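Long-range contact in cyclic nucleotide-binding protein (Ruegeria pomeroyi DSS-3, PDB 3H3Z), which probably acts as a DNA-binding transcription regulator of the CRP type, with a cyclic nucleotide-binding domain joined to a helix-turn-helix domain: residues G59-F64 against V97-V102. Numbering follows the deposited sequence.
Sequences GWVKLF and VSAEAV
Leu63 CD2 packs on Ala99 CB at 3.4 Å, while Leu63 CB meets Val97 CG2. Val61 CG1 reaches Ala99 CB from the same face of the sheet. On the other face Phe64 CG stands between its backbone N and carbonyl carbon (chi1 65°), which carries the ring across to the partner strand. Ser98 CB lies over one ring face in a CH-pi contact, 4.0 Å from the centroid. Glu100 CB sits at the ring edge, in plane. Lys62 crosses Val102 at about a right angle, with Lys62 CD 3.7 Å from Val102 CG2. The strands are antiparallel. Lys62 and Glu100 form a hydrogen-bonded pair, with Lys62 N to Glu100 O at 2.9 Å and a return bond from Glu100 N; Phe64 and Ser98 repeat the pattern. At the polar edge Lys62 and Glu100 run side by side, and Lys62 NZ makes a long salt bridge of 3.6 Å to Glu100 OE2. The stronger partner of this NZ is Glu72, in a second salt bridge. With an alanine at Lys62, both carboxylates would probably lose their shared cation, and Val102 CG2 part of its cover. Strands 42-44 and 72-79 flank the pair in one sheet of the cupin-like beta-roll. Beyond it, Trp60 packs on Phe159 and Leu163 of helix 152-164, joining the sheet to the helix-turn-helix domain.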
ATOM      1  N   GLY B  59      -4.131 -10.937  20.988  1.00 61.70           N
ATOM      2  CA  GLY B  59      -2.934 -10.403  21.615  1.00 60.99           C
ATOM      3  C   GLY B  59      -2.062  -9.593  20.682  1.00 61.92           C
ATOM      4  O   GLY B  59      -2.478  -9.234  19.570  1.00 64.42           O
ATOM      5  N   TRP B  60      -0.834  -9.346  21.148  1.00 60.89           N
ATOM      6  CA  TRP B  60       0.200  -8.609  20.432  1.00 60.47           C
ATOM      7  C   TRP B  60       1.529  -9.360  20.322  1.00 59.80           C
ATOM      8  O   TRP B  60       1.985  -9.965  21.279  1.00 62.07           O
ATOM      9  CB  TRP B  60       0.462  -7.323  21.178  1.00 62.22           C
ATOM     10  CG  TRP B  60      -0.727  -6.460  21.199  1.00 62.75           C
ATOM     11  CD1 TRP B  60      -1.794  -6.561  22.022  1.00 65.96           C
ATOM     12  CD2 TRP B  60      -0.975  -5.351  20.346  1.00 57.82           C
ATOM     13  NE1 TRP B  60      -2.692  -5.572  21.749  1.00 62.18           N
ATOM     14  CE2 TRP B  60      -2.216  -4.815  20.719  1.00 60.17           C
ATOM     15  CE3 TRP B  60      -0.254  -4.745  19.318  1.00 62.59           C
ATOM     16  CZ2 TRP B  60      -2.763  -3.713  20.099  1.00 63.76           C
ATOM     17  CZ3 TRP B  60      -0.798  -3.653  18.685  1.00 67.80           C
ATOM     18  CH2 TRP B  60      -2.039  -3.136  19.091  1.00 66.29           C
ATOM     19  N   VAL B  61       2.155  -9.272  19.161  1.00 57.06           N
ATOM     20  CA  VAL B  61       3.403  -9.920  18.872  1.00 55.74           C
ATOM     21  C   VAL B  61       4.322  -8.855  18.343  1.00 55.56           C
ATOM     22  O   VAL B  61       3.914  -8.099  17.479  1.00 53.83           O
ATOM     23  CB  VAL B  61       3.195 -11.034  17.799  1.00 57.27           C
ATOM     24  CG1 VAL B  61       4.527 -11.570  17.240  1.00 50.80           C
ATOM     25  CG2 VAL B  61       2.328 -12.152  18.375  1.00 49.11           C
ATOM     26  N   LYS B  62       5.551  -8.767  18.858  1.00 55.40           N
ATOM     27  CA  LYS B  62       6.486  -7.791  18.316  1.00 58.35           C
ATOM     28  C   LYS B  62       7.534  -8.550  17.557  1.00 55.30           C
ATOM     29  O   LYS B  62       7.823  -9.695  17.890  1.00 50.47           O
ATOM     30  CB  LYS B  62       7.157  -6.947  19.402  1.00 60.94           C
ATOM     31  CG  LYS B  62       8.261  -7.651  20.167  1.00 63.13           C
ATOM     32  CD  LYS B  62       8.655  -6.935  21.438  1.00 63.89           C
ATOM     33  CE  LYS B  62       9.681  -7.785  22.214  1.00 70.60           C
ATOM     34  NZ  LYS B  62      10.030  -7.276  23.560  1.00 61.82           N
ATOM     35  N   LEU B  63       8.058  -7.910  16.513  1.00 54.88           N
ATOM     36  CA  LEU B  63       9.134  -8.438  15.751  1.00 54.57           C
ATOM     37  C   LEU B  63      10.281  -7.496  16.056  1.00 56.58           C
ATOM     38  O   LEU B  63      10.041  -6.282  16.136  1.00 58.08           O
ATOM     39  CB  LEU B  63       8.837  -8.438  14.256  1.00 56.29           C
ATOM     40  CG  LEU B  63       7.607  -9.209  13.724  1.00 56.99           C
ATOM     41  CD1 LEU B  63       7.659  -9.348  12.202  1.00 53.61           C
ATOM     42  CD2 LEU B  63       7.550 -10.543  14.317  1.00 57.11           C
ATOM     43  N   PHE B  64      11.493  -8.047  16.236  1.00 53.43           N
ATOM     44  CA  PHE B  64      12.696  -7.266  16.518  1.00 55.07           C
ATOM     45  C   PHE B  64      14.023  -7.861  15.987  1.00 56.34           C
ATOM     46  O   PHE B  64      14.149  -9.097  15.766  1.00 52.77           O
ATOM     47  CB  PHE B  64      12.824  -7.031  18.032  1.00 53.54           C
ATOM     48  CG  PHE B  64      13.034  -8.303  18.840  1.00 58.23           C
ATOM     49  CD1 PHE B  64      11.951  -9.040  19.311  1.00 55.74           C
ATOM     50  CD2 PHE B  64      14.320  -8.749  19.137  1.00 55.14           C
ATOM     51  CE1 PHE B  64      12.144 -10.196  20.012  1.00 60.64           C
ATOM     52  CE2 PHE B  64      14.528  -9.900  19.862  1.00 49.79           C
ATOM     53  CZ  PHE B  64      13.441 -10.633  20.301  1.00 59.01           C
ATOM     54  N   VAL B  97      14.440 -11.471  11.573  1.00 55.83           N
ATOM     55  CA  VAL B  97      14.080 -10.934  12.865  1.00 53.35           C
ATOM     56  C   VAL B  97      13.626 -12.061  13.761  1.00 54.97           C
ATOM     57  O   VAL B  97      13.431 -13.211  13.295  1.00 55.08           O
ATOM     58  CB  VAL B  97      12.887  -9.926  12.758  1.00 58.79           C
ATOM     59  CG1 VAL B  97      13.290  -8.667  12.035  1.00 56.53           C
ATOM     60  CG2 VAL B  97      11.619 -10.611  12.089  1.00 48.05           C
ATOM     61  N   SER B  98      13.417 -11.725  15.037  1.00 53.40           N
ATOM     62  CA  SER B  98      12.826 -12.640  15.998  1.00 54.15           C
ATOM     63  C   SER B  98      11.430 -12.127  16.278  1.00 51.41           C
ATOM     64  O   SER B  98      11.137 -10.983  15.994  1.00 52.19           O
ATOM     65  CB  SER B  98      13.672 -12.708  17.281  1.00 56.17           C
ATOM     66  OG  SER B  98      14.991 -13.069  16.948  1.00 58.33           O
ATOM     67  N   ALA B  99      10.589 -12.973  16.851  1.00 52.47           N
ATOM     68  CA  ALA B  99       9.182 -12.657  17.162  1.00 52.93           C
ATOM     69  C   ALA B  99       8.883 -13.154  18.530  1.00 53.54           C
ATOM     70  O   ALA B  99       9.203 -14.297  18.837  1.00 53.75           O
ATOM     71  CB  ALA B  99       8.172 -13.311  16.141  1.00 49.61           C
ATOM     72  N   GLU B 100       8.205 -12.327  19.323  1.00 58.02           N
ATOM     73  CA  GLU B 100       7.888 -12.664  20.690  1.00 61.15           C
ATOM     74  C   GLU B 100       6.562 -12.058  21.086  1.00 57.91           C
ATOM     75  O   GLU B 100       6.248 -10.961  20.650  1.00 57.94           O
ATOM     76  CB  GLU B 100       9.014 -12.141  21.558  1.00 61.78           C
ATOM     77  CG  GLU B 100       8.856 -12.216  23.069  1.00 72.16           C
ATOM     78  CD  GLU B 100      10.103 -11.600  23.767  1.00 72.96           C
ATOM     79  OE1 GLU B 100      11.248 -12.028  23.437  1.00 83.12           O
ATOM     80  OE2 GLU B 100       9.929 -10.688  24.610  1.00 81.83           O
ATOM     81  N   ALA B 101       5.808 -12.815  21.886  1.00 55.31           N
ATOM     82  CA  ALA B 101       4.516 -12.428  22.423  1.00 57.96           C
ATOM     83  C   ALA B 101       4.654 -11.272  23.417  1.00 60.66           C
ATOM     84  O   ALA B 101       5.292 -11.406  24.447  1.00 61.89           O
ATOM     85  CB  ALA B 101       3.858 -13.622  23.115  1.00 54.08           C
ATOM     86  N   VAL B 102       4.062 -10.134  23.112  1.00 62.29           N
ATOM     87  CA  VAL B 102       4.111  -9.005  24.012  1.00 62.72           C
ATOM     88  C   VAL B 102       3.038  -9.159  25.081  1.00 65.76           C
ATOM     89  O   VAL B 102       3.183  -8.631  26.153  1.00 71.47           O
ATOM     90  CB  VAL B 102       3.911  -7.708  23.266  1.00 62.16           C
ATOM     91  CG1 VAL B 102       3.641  -6.607  24.245  1.00 61.40           C
ATOM     92  CG2 VAL B 102       5.138  -7.441  22.461  1.00 54.02           C
TER